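Local coordinates for putative polysaccharide deacetylase (Bdellovibrio bacteriovorus HD100, PDB 5JP6), which probably hydrolyses the N-acetyl groups of peptidoglycan sugars as a zinc-dependent deacetylase of carbohydrate esterase family 4, at residues A[85-90]-A[114-119]; A[119-124]-A[311-316]; A[123-128]-A[337-342]; A[171-176]-A[346-351]. The protein carries 1 engineered substitution. All coordinates share one frame; numbering follows the deposited sequence.

Contact 1: A[85-90]-A[114-119]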
# COMPACT_ATOMS: atom_id res chain seq x y z
N LEU A 85 22.48 -6.07 -8.07
CA LEU A 85 21.51 -5.12 -8.63
C LEU A 85 21.90 -3.65 -8.48
O LEU A 85 22.43 -3.24 -7.44
CB LEU A 85 20.14 -5.31 -7.97
CG LEU A 85 19.42 -6.63 -8.26
CD1 LEU A 85 18.15 -6.69 -7.45
CD2 LEU A 85 19.12 -6.84 -9.74
N PRO A 86 21.61 -2.84 -9.51
CA PRO A 86 21.67 -1.40 -9.26
C PRO A 86 20.76 -0.99 -8.09
O PRO A 86 19.69 -1.61 -7.89
CB PRO A 86 21.16 -0.78 -10.58
CG PRO A 86 21.32 -1.81 -11.60
CD PRO A 86 21.13 -3.13 -10.87
N ALA A 87 21.19 -0.00 -7.32
CA ALA A 87 20.45 0.34 -6.11
C ALA A 87 18.97 0.64 -6.39
O ALA A 87 18.10 0.25 -5.60
CB ALA A 87 21.10 1.48 -5.36
N GLN A 88 18.67 1.33 -7.50
CA GLN A 88 17.26 1.68 -7.77
C GLN A 88 16.45 0.36 -7.94
O GLN A 88 15.31 0.25 -7.46
CB GLN A 88 17.07 2.61 -8.99
CG GLN A 88 15.62 3.03 -9.21
CD GLN A 88 15.47 4.12 -10.20
OE1 GLN A 88 15.92 5.24 -9.97
NE2 GLN A 88 14.85 3.81 -11.33
N ASP A 89 17.01 -0.62 -8.66
CA ASP A 89 16.34 -1.90 -8.83
C ASP A 89 16.22 -2.72 -7.55
O ASP A 89 15.20 -3.42 -7.32
CB ASP A 89 17.03 -2.74 -9.89
CG ASP A 89 16.81 -2.20 -11.26
OD1 ASP A 89 15.72 -1.59 -11.50
OD2 ASP A 89 17.73 -2.28 -12.10
N LEU A 90 17.23 -2.59 -6.70
CA LEU A 90 17.22 -3.26 -5.42
C LEU A 90 15.99 -2.82 -4.57
O LEU A 90 15.46 -3.61 -3.76
CB LEU A 90 18.53 -3.01 -4.67
CG LEU A 90 18.71 -3.71 -3.32
CD1 LEU A 90 18.65 -5.23 -3.48
CD2 LEU A 90 20.04 -3.27 -2.71
N LEU A 114 20.63 -2.76 2.73
CA LEU A 114 19.81 -1.66 3.19
C LEU A 114 20.62 -0.34 3.09
O LEU A 114 20.03 0.71 2.83
CB LEU A 114 19.21 -1.90 4.57
CG LEU A 114 18.18 -3.04 4.63
CD1 LEU A 114 17.66 -3.15 6.06
CD2 LEU A 114 17.05 -2.81 3.62
N ALA A 115 21.96 -0.39 3.24
CA ALA A 115 22.77 0.81 3.06
C ALA A 115 22.64 1.30 1.58
O ALA A 115 22.56 2.50 1.32
CB ALA A 115 24.23 0.56 3.46
N GLN A 116 22.63 0.37 0.62
CA GLN A 116 22.51 0.71 -0.82
C GLN A 116 21.16 1.36 -1.07
O GLN A 116 21.08 2.39 -1.74
CB GLN A 116 22.67 -0.53 -1.74
CG GLN A 116 24.09 -1.02 -1.94
CD GLN A 116 24.89 -0.03 -2.75
OE1 GLN A 116 25.82 0.60 -2.23
NE2 GLN A 116 24.50 0.17 -4.03
N VAL A 117 20.09 0.78 -0.51
CA VAL A 117 18.77 1.34 -0.71
C VAL A 117 18.61 2.70 -0.04
O VAL A 117 18.08 3.65 -0.63
CB VAL A 117 17.68 0.31 -0.26
CG1 VAL A 117 16.35 0.95 -0.13
CG2 VAL A 117 17.68 -0.87 -1.24
N ASP A 118 19.12 2.81 1.19
CA ASP A 118 19.03 4.06 1.90
C ASP A 118 19.81 5.18 1.20
O ASP A 118 19.36 6.33 1.14
CB ASP A 118 19.47 3.90 3.34
CG ASP A 118 18.52 3.06 4.18
OD1 ASP A 118 17.40 2.72 3.73
OD2 ASP A 118 18.91 2.71 5.33
N GLU A 119 20.97 4.85 0.65
CA GLU A 119 21.79 5.82 -0.10
C GLU A 119 21.07 6.26 -1.38
O GLU A 119 21.06 7.44 -1.75
CB GLU A 119 23.16 5.21 -0.44
CG GLU A 119 24.00 6.11 -1.29
CD GLU A 119 25.39 5.53 -1.56
OE1 GLU A 119 25.54 4.29 -1.67
OE2 GLU A 119 26.32 6.32 -1.66
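In the helical N-terminal part of the chain, the short helix 87-90 packs against the long helix 110-126, with Ala-87 and Leu-90 meeting Gln-116 and Val-117. The two backbones come closest where the CA atoms of Ala-87 and Gln-116 stand 5.7 Å apart, a spacing that the small side chain of Ala-87 permits. Its CB points toward the long helix and rests against backbone and side chain of one residue: CB of Ala-87 is 3.7 Å from the backbone O of Gln-116 and 3.9 Å from its NE2. In Gln-116 the bend at chi2 (-69°) brings NE2 over CB of Ala-87.

One turn further on, Leu-90 supplies the apolar half. With CG opposite the backbone N (chi1 -177°), it sends its branched end across to Val-117 at about a right angle. CG2 of Val-117 touches CG of Leu-90 at 3.7 Å and sits equally close to CD2. That same CD2 of Leu-90 also leans on CB of Gln-116, at 3.9 Å, so one methyl bridges two consecutive residues of the long helix. No hydrogen bond crosses the interface. Behind it, helix 94-98 closes the apolar side, Ile-97 touching Leu-90 and Glu-94 touching Val-117.

Pro-86 takes the N-cap position of the short helix, and Leu-90 N bonds back to its carbonyl. This is close helix-to-helix packing within an all-helical region, alanine at the nearest point and a leucine-valine pair beside it.

Contact 2: A[119-124]-A[311-316]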
# COMPACT_ATOMS: atom_id res chain seq x y z
N GLU A 119 20.97 4.85 0.65
CA GLU A 119 21.79 5.82 -0.10
C GLU A 119 21.07 6.26 -1.38
O GLU A 119 21.06 7.44 -1.75
CB GLU A 119 23.16 5.21 -0.44
CG GLU A 119 24.00 6.11 -1.29
CD GLU A 119 25.39 5.53 -1.56
OE1 GLU A 119 25.54 4.29 -1.67
OE2 GLU A 119 26.32 6.32 -1.66
N HIS A 120 20.37 5.31 -2.01
CA HIS A 120 19.56 5.63 -3.20
C HIS A 120 18.49 6.67 -2.82
O HIS A 120 18.35 7.70 -3.48
CB HIS A 120 18.90 4.39 -3.78
CG HIS A 120 17.79 4.68 -4.73
ND1 HIS A 120 18.00 5.01 -6.05
CD2 HIS A 120 16.45 4.74 -4.55
CE1 HIS A 120 16.84 5.24 -6.64
NE2 HIS A 120 15.89 5.07 -5.75
N PHE A 121 17.74 6.42 -1.74
CA PHE A 121 16.68 7.40 -1.33
C PHE A 121 17.28 8.70 -0.84
O PHE A 121 16.67 9.72 -1.05
CB PHE A 121 15.69 6.80 -0.36
CG PHE A 121 14.71 5.85 -1.04
CD1 PHE A 121 13.73 6.25 -1.96
CD2 PHE A 121 14.84 4.51 -0.75
CE1 PHE A 121 12.87 5.32 -2.50
CE2 PHE A 121 13.99 3.60 -1.29
CZ PHE A 121 13.02 4.00 -2.18
N ASP A 122 18.49 8.69 -0.28
CA ASP A 122 19.20 9.93 0.06
C ASP A 122 19.41 10.77 -1.19
O ASP A 122 19.15 11.99 -1.23
CB ASP A 122 20.55 9.64 0.68
CG ASP A 122 20.48 9.10 2.11
OD1 ASP A 122 19.41 9.17 2.77
OD2 ASP A 122 21.54 8.61 2.58
N GLU A 123 19.89 10.11 -2.23
CA GLU A 123 20.19 10.80 -3.50
C GLU A 123 18.91 11.35 -4.13
O GLU A 123 18.86 12.50 -4.60
CB GLU A 123 20.86 9.83 -4.46
CG GLU A 123 22.27 9.43 -4.08
CD GLU A 123 22.81 8.29 -4.93
OE1 GLU A 123 22.12 7.88 -5.89
OE2 GLU A 123 23.95 7.84 -4.68
N GLN A 124 17.86 10.54 -4.06
CA GLN A 124 16.53 10.94 -4.58
C GLN A 124 15.98 12.16 -3.87
O GLN A 124 15.36 13.00 -4.48
CB GLN A 124 15.54 9.79 -4.48
CG GLN A 124 15.90 8.57 -5.34
CD GLN A 124 15.77 8.87 -6.80
OE1 GLN A 124 14.69 9.15 -7.29
NE2 GLN A 124 16.88 8.83 -7.50
N GLN A 311 10.77 3.06 -10.08
CA GLN A 311 10.95 4.29 -10.84
C GLN A 311 11.54 5.33 -9.90
O GLN A 311 11.50 5.14 -8.68
CB GLN A 311 9.64 4.80 -11.37
CG GLN A 311 8.62 5.16 -10.30
CD GLN A 311 7.20 5.27 -10.85
OE1 GLN A 311 6.89 6.20 -11.60
NE2 GLN A 311 6.36 4.33 -10.49
N SER A 312 12.06 6.41 -10.46
CA SER A 312 12.58 7.50 -9.63
C SER A 312 11.46 8.19 -8.86
O SER A 312 10.28 8.14 -9.27
CB SER A 312 13.30 8.52 -10.50
OG SER A 312 12.43 9.12 -11.44
N ASN A 313 11.82 8.88 -7.78
CA ASN A 313 10.84 9.70 -7.10
C ASN A 313 10.20 10.70 -8.05
O ASN A 313 8.99 10.92 -8.02
CB ASN A 313 11.50 10.51 -6.00
CG ASN A 313 11.94 9.71 -4.78
OD1 ASN A 313 12.10 8.52 -4.82
ND2 ASN A 313 12.22 10.45 -3.69
N GLU A 314 11.03 11.30 -8.90
CA GLU A 314 10.61 12.28 -9.91
C GLU A 314 9.55 11.71 -10.86
O GLU A 314 8.53 12.31 -11.14
CB GLU A 314 11.87 12.70 -10.69
CG GLU A 314 11.78 13.95 -11.51
CD GLU A 314 13.19 14.56 -11.74
OE1 GLU A 314 13.68 15.24 -10.79
OE2 GLU A 314 13.79 14.38 -12.85
N GLN A 315 9.81 10.50 -11.38
CA GLN A 315 8.88 9.84 -12.27
C GLN A 315 7.51 9.52 -11.59
O GLN A 315 6.47 9.76 -12.13
CB GLN A 315 9.59 8.60 -12.85
CG GLN A 315 8.68 7.81 -13.78
CD GLN A 315 9.42 6.75 -14.55
OE1 GLN A 315 10.64 6.76 -14.64
NE2 GLN A 315 8.68 5.81 -15.07
N LEU A 316 7.62 9.02 -10.35
CA LEU A 316 6.41 8.70 -9.61
C LEU A 316 5.54 9.94 -9.40
O LEU A 316 4.34 9.91 -9.67
CB LEU A 316 6.77 8.01 -8.28
CG LEU A 316 5.58 7.63 -7.38
CD1 LEU A 316 4.61 6.72 -8.16
CD2 LEU A 316 6.06 6.96 -6.12
O HOH W 1 13.75 9.91 -1.22
O HOH W 2 14.00 11.40 -8.57
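Ser-312 and Asn-313 open helix 313-327, and both meet Gln-124 of helix 110-126. Ser-312 is the N-cap: its OG accepts from Gln-315 N at 3.0 Å, a capping bond, while its CB lies beside OE1 of Gln-124.

Asn-313 carries most of the contact. Its backbone N donates to OE1 of Gln-124 over 2.9 Å, with an N-H...O angle of 161° and the donor tilted somewhat from the carbonyl plane. In Gln-124, chi1 sets CG beside the backbone N and over one face of the His-120 ring, offset toward the rim, and the bend at chi2 (-68°) then turns the amide to Asn-313 N. The Asn-313 amide stands at 78° to the Gln-124 amide and packs against the aliphatic start of that chain, its ND2 3.5 Å from CB of Gln-124. OD1 of Asn-313 also lies at the edge of the Phe-121 ring, near the ring plane and 4.0 Å from CD1; its stronger partner is Arg-340 NH1, a hydrogen bond from helix 339-354. ND2 of Asn-313 donates to a water that also lies within hydrogen-bonding distance of Phe-121 O.

At Glu-314 the backbone N donates to a second water, which gives a proton to Gln-124 OE1 at 2.7 Å. Leu-316 N closes the first turn on the carbonyl O of Ser-312.

OE1 of Gln-124 thus accepts one direct and one water-borne proton, serving two of the amides at the start of the helix. The positive end of the helix dipole would probably strengthen both bonds.

Contact 3: A[123-128]-A[337-342]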
# COMPACT_ATOMS: atom_id res chain seq x y z
N GLU A 123 19.89 10.11 -2.23
CA GLU A 123 20.19 10.80 -3.50
C GLU A 123 18.91 11.35 -4.13
O GLU A 123 18.86 12.50 -4.60
CB GLU A 123 20.86 9.83 -4.46
CG GLU A 123 22.27 9.43 -4.08
CD GLU A 123 22.81 8.29 -4.93
OE1 GLU A 123 22.12 7.88 -5.89
OE2 GLU A 123 23.95 7.84 -4.68
N GLN A 124 17.86 10.54 -4.06
CA GLN A 124 16.53 10.94 -4.58
C GLN A 124 15.98 12.16 -3.87
O GLN A 124 15.36 13.00 -4.48
CB GLN A 124 15.54 9.79 -4.48
CG GLN A 124 15.90 8.57 -5.34
CD GLN A 124 15.77 8.87 -6.80
OE1 GLN A 124 14.69 9.15 -7.29
NE2 GLN A 124 16.88 8.83 -7.50
N ARG A 125 16.22 12.24 -2.57
CA ARG A 125 15.73 13.32 -1.75
C ARG A 125 16.37 14.67 -2.13
O ARG A 125 15.75 15.74 -1.96
CB ARG A 125 16.03 12.93 -0.28
CG ARG A 125 15.11 13.43 0.75
CD ARG A 125 15.43 12.83 2.11
NE ARG A 125 15.02 11.44 2.24
CZ ARG A 125 15.85 10.44 2.47
NH1 ARG A 125 17.15 10.66 2.70
NH2 ARG A 125 15.39 9.19 2.49
N GLU A 126 17.58 14.64 -2.67
CA GLU A 126 18.37 15.87 -2.93
C GLU A 126 17.66 16.83 -3.86
O GLU A 126 17.78 18.06 -3.72
CB GLU A 126 19.72 15.52 -3.57
CG GLU A 126 20.72 14.88 -2.61
CD GLU A 126 22.04 14.50 -3.30
OE1 GLU A 126 22.35 15.08 -4.38
OE2 GLU A 126 22.74 13.60 -2.80
N SER A 127 16.94 16.30 -4.83
CA SER A 127 16.33 17.14 -5.84
C SER A 127 14.89 17.53 -5.53
O SER A 127 14.23 18.15 -6.37
CB SER A 127 16.43 16.46 -7.21
OG SER A 127 15.74 15.24 -7.22
N MET A 128 14.40 17.17 -4.35
CA MET A 128 13.05 17.53 -3.97
C MET A 128 13.00 18.78 -3.16
O MET A 128 13.74 18.93 -2.20
CB MET A 128 12.43 16.43 -3.16
CG MET A 128 12.23 15.21 -4.00
SD MET A 128 11.94 13.83 -2.93
CE MET A 128 10.20 13.69 -3.18
N ILE A 337 2.56 0.46 1.86
CA ILE A 337 3.70 -0.47 1.96
C ILE A 337 4.80 -0.20 0.93
O ILE A 337 5.83 -0.88 0.92
CB ILE A 337 3.24 -1.95 1.89
CG1 ILE A 337 2.60 -2.27 0.55
CG2 ILE A 337 2.28 -2.26 3.03
CD1 ILE A 337 2.48 -3.74 0.27
N GLN A 338 4.60 0.82 0.08
CA GLN A 338 5.58 1.18 -0.93
C GLN A 338 6.44 2.34 -0.35
O GLN A 338 5.95 3.46 -0.16
CB GLN A 338 4.90 1.64 -2.21
CG GLN A 338 5.86 1.78 -3.39
CD GLN A 338 6.37 0.40 -3.87
OE1 GLN A 338 5.60 -0.53 -4.21
NE2 GLN A 338 7.65 0.24 -3.82
N ARG A 339 7.71 2.08 -0.10
CA ARG A 339 8.57 3.09 0.51
C ARG A 339 8.57 4.38 -0.27
O ARG A 339 8.45 5.49 0.31
CB ARG A 339 10.00 2.60 0.71
CG ARG A 339 10.89 3.72 1.16
CD ARG A 339 12.20 3.27 1.71
NE ARG A 339 12.95 4.44 2.15
CZ ARG A 339 14.22 4.43 2.51
NH1 ARG A 339 14.87 3.28 2.56
NH2 ARG A 339 14.80 5.55 2.88
N ARG A 340 8.66 4.28 -1.59
CA ARG A 340 8.83 5.50 -2.38
C ARG A 340 7.61 6.41 -2.27
O ARG A 340 7.74 7.61 -2.32
CB ARG A 340 9.13 5.17 -3.83
CG ARG A 340 9.62 6.34 -4.65
CD ARG A 340 10.09 5.84 -6.01
NE ARG A 340 11.04 4.74 -5.97
CZ ARG A 340 12.38 4.85 -5.98
NH1 ARG A 340 12.99 6.01 -5.93
NH2 ARG A 340 13.11 3.77 -6.04
N THR A 341 6.44 5.80 -2.08
CA THR A 341 5.23 6.58 -1.85
C THR A 341 5.32 7.41 -0.58
O THR A 341 4.94 8.62 -0.58
CB THR A 341 4.01 5.66 -1.88
OG1 THR A 341 3.92 5.06 -3.17
CG2 THR A 341 2.70 6.40 -1.55
N ALA A 342 5.86 6.82 0.49
CA ALA A 342 6.08 7.60 1.73
C ALA A 342 7.13 8.71 1.46
O ALA A 342 6.97 9.86 1.92
CB ALA A 342 6.49 6.70 2.89
O HOH W 3 17.29 6.96 3.10
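Two arginines from different helices, Arg-125 near the end of helix 110-126 and Arg-339 in the first turn of helix 339-354, bring their guanidinium groups together edge to edge. NH2 of Arg-125 is 3.7 Å from NH2 of Arg-339, the two planes only 14° apart although the chains cross at about a right angle. Arg-339 runs fully extended from CG to NE, whereas Arg-125 bends at chi3 (-75°) to turn its end toward the partner.

Water and acids hold this pair of like charges. One water accepts from both groups, from NH2 of Arg-125 at 3.0 Å and from NH2 of Arg-339 at 2.9 Å. Glu-343, a turn further along helix 339-354, makes salt bridges to both arginines. Asp-122 holds NH1 of Arg-125, while Glu-94 and Asp-118 hold NH1 of Arg-339.

The remaining contact is packing without a hydrogen bond. NH1 of Arg-340 lies 3.8 Å from OE1 of Gln-124 and 3.9 Å from its CG, which sits in plane at the guanidinium edge; amide and guanidinium planes are 82° apart. OE1 of Gln-124 accepts instead from Asn-313 N, and the bonds of that NH1 go to Asn-313 OD1 and His-120 NE2.

The two guanidinium groups thus share Glu-343 and one water, and Asp-122, Glu-94 and Asp-118 probably balance the rest of their charge, making the junction a mixed charge network.

Contact 4: A[171-176]-A[346-351]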
# COMPACT_ATOMS: atom_id res chain seq x y z
N VAL A 171 -9.82 15.27 -4.56
CA VAL A 171 -9.25 13.94 -4.64
C VAL A 171 -9.32 13.25 -3.29
O VAL A 171 -9.22 13.87 -2.23
CB VAL A 171 -7.82 13.92 -5.19
CG1 VAL A 171 -7.77 14.45 -6.61
CG2 VAL A 171 -6.88 14.73 -4.30
N VAL A 172 -9.56 11.94 -3.36
CA VAL A 172 -9.61 11.07 -2.19
C VAL A 172 -8.35 10.22 -2.24
O VAL A 172 -8.08 9.54 -3.22
CB VAL A 172 -10.85 10.15 -2.23
CG1 VAL A 172 -10.95 9.29 -0.98
CG2 VAL A 172 -12.12 10.92 -2.41
N LEU A 173 -7.58 10.31 -1.18
CA LEU A 173 -6.35 9.58 -1.12
C LEU A 173 -6.54 8.23 -0.44
O LEU A 173 -7.05 8.16 0.70
CB LEU A 173 -5.30 10.38 -0.37
CG LEU A 173 -5.02 11.79 -0.92
CD1 LEU A 173 -3.88 12.40 -0.16
CD2 LEU A 173 -4.76 11.79 -2.44
N THR A 174 -6.19 7.15 -1.13
CA THR A 174 -6.38 5.82 -0.62
C THR A 174 -5.12 4.99 -0.66
O THR A 174 -4.30 5.11 -1.58
CB THR A 174 -7.57 5.11 -1.31
OG1 THR A 174 -7.20 4.64 -2.62
CG2 THR A 174 -8.79 5.98 -1.40
N PHE A 175 -4.96 4.19 0.38
CA PHE A 175 -3.73 3.44 0.60
C PHE A 175 -4.06 1.98 0.86
O PHE A 175 -4.74 1.66 1.84
CB PHE A 175 -2.96 4.00 1.80
CG PHE A 175 -2.44 5.40 1.58
CD1 PHE A 175 -1.23 5.61 0.98
CD2 PHE A 175 -3.20 6.48 1.96
CE1 PHE A 175 -0.78 6.90 0.74
CE2 PHE A 175 -2.76 7.77 1.73
CZ PHE A 175 -1.54 7.97 1.11
N ASP A 176 -3.54 1.11 0.00
CA ASP A 176 -3.73 -0.35 0.13
C ASP A 176 -2.56 -1.08 0.73
O ASP A 176 -1.41 -0.71 0.48
CB ASP A 176 -3.96 -0.96 -1.26
CG ASP A 176 -5.32 -0.70 -1.82
OD1 ASP A 176 -6.13 0.05 -1.22
OD2 ASP A 176 -5.60 -1.28 -2.90
N PRO A 346 5.08 14.12 1.24
CA PRO A 346 5.01 15.57 1.48
C PRO A 346 5.02 16.41 0.19
O PRO A 346 4.26 17.36 0.05
CB PRO A 346 6.25 15.84 2.34
CG PRO A 346 6.48 14.54 3.05
CD PRO A 346 6.14 13.46 2.05
N GLN A 347 5.84 15.99 -0.76
CA GLN A 347 5.98 16.70 -2.00
C GLN A 347 4.64 16.61 -2.82
O GLN A 347 4.17 17.60 -3.43
CB GLN A 347 7.14 16.14 -2.79
CG GLN A 347 7.43 16.95 -4.05
CD GLN A 347 8.32 18.16 -3.79
OE1 GLN A 347 9.43 18.00 -3.36
NE2 GLN A 347 7.80 19.36 -3.96
N PHE A 348 4.04 15.43 -2.82
CA PHE A 348 2.78 15.20 -3.50
C PHE A 348 1.68 16.09 -2.94
O PHE A 348 0.93 16.71 -3.68
CB PHE A 348 2.37 13.72 -3.39
CG PHE A 348 1.01 13.42 -3.93
CD1 PHE A 348 0.78 13.45 -5.28
CD2 PHE A 348 -0.06 13.14 -3.09
CE1 PHE A 348 -0.48 13.16 -5.80
CE2 PHE A 348 -1.32 12.90 -3.61
CZ PHE A 348 -1.52 12.89 -4.95
N LEU A 349 1.59 16.12 -1.62
CA LEU A 349 0.60 16.94 -0.97
C LEU A 349 0.78 18.44 -1.28
O LEU A 349 -0.20 19.14 -1.51
CB LEU A 349 0.59 16.65 0.53
CG LEU A 349 0.18 15.22 0.93
CD1 LEU A 349 0.51 14.94 2.39
CD2 LEU A 349 -1.27 14.97 0.61
N ARG A 350 2.02 18.90 -1.26
CA ARG A 350 2.30 20.28 -1.62
C ARG A 350 1.88 20.56 -3.06
O ARG A 350 1.27 21.60 -3.33
CB ARG A 350 3.78 20.61 -1.36
CG ARG A 350 4.21 22.03 -1.79
CD ARG A 350 3.46 23.20 -1.16
NE ARG A 350 3.63 24.45 -1.91
CZ ARG A 350 4.60 25.34 -1.74
NH1 ARG A 350 5.55 25.18 -0.83
NH2 ARG A 350 4.62 26.43 -2.50
N GLU A 351 2.18 19.66 -3.98
CA GLU A 351 1.76 19.86 -5.38
C GLU A 351 0.23 19.84 -5.54
O GLU A 351 -0.29 20.65 -6.30
CB GLU A 351 2.42 18.88 -6.31
CG GLU A 351 3.83 19.27 -6.67
CD GLU A 351 3.83 20.60 -7.43
OE1 GLU A 351 3.09 20.71 -8.46
OE2 GLU A 351 4.51 21.53 -6.97
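Leu-173, on the central strand 170-176, sends its two methyls to two consecutive residues of helix 339-354, Phe-348 and Leu-349. All three are buried, and the contact is wholly apolar.

The aromatic half is an edge contact. CD2 of Leu-173 lies in the plane of the Phe-348 ring, at its rim, 3.8 Å from CE2, the two side chains running antiparallel alongside each other. Phe-348 has its CG opposite the backbone N (chi1 174°), which carries the ring down toward the strand.

The aliphatic half is methyl on methyl. CD1 of Leu-173 meets CD2 of Leu-349 at 3.7 Å, the chains crossing at a slant. The two methyls of Leu-173 thus divide between neighbouring residues of one helix while the backbones stay well apart, CA to CA 10.1 Å between Leu-173 and Leu-349.

Strand 170-176 has the parallel strand 330-335 along one edge; along the other it pairs with 358-364 at Val-171 and then with 199-202 at Leu-173. It ends in Asp-176, a zinc-binding residue in another structure of this protein. Helix 339-354 covers this sheet face; its Phe-348 also meets Phe-334 of strand 330-335 edge-to-face and packs on Val-320 and Leu-321 of helix 313-327.

In the fold
Contacts 1, 2 and 3 follow one another along helix 110-126, which packs first on the short helix 87-90, then on the start of helix 313-327, then on that of 339-354. Centres 1 and 2 lie about 10 Å apart, 2 and 3 only about 5 Å. Asp-118 and Arg-339 form a salt bridge joining contacts 1 and 3, and Arg-340 links 3 to 2. Contact 4 has its centre about 14 Å from that of contact 3, deeper, where helix 339-354 reaches the parallel sheet. In sequence contacts 2 and 3 both cross contact 4. The N-terminal helical part is thereby tied to the NodB-homology part, and helix 339-354 connects that junction to the sheet.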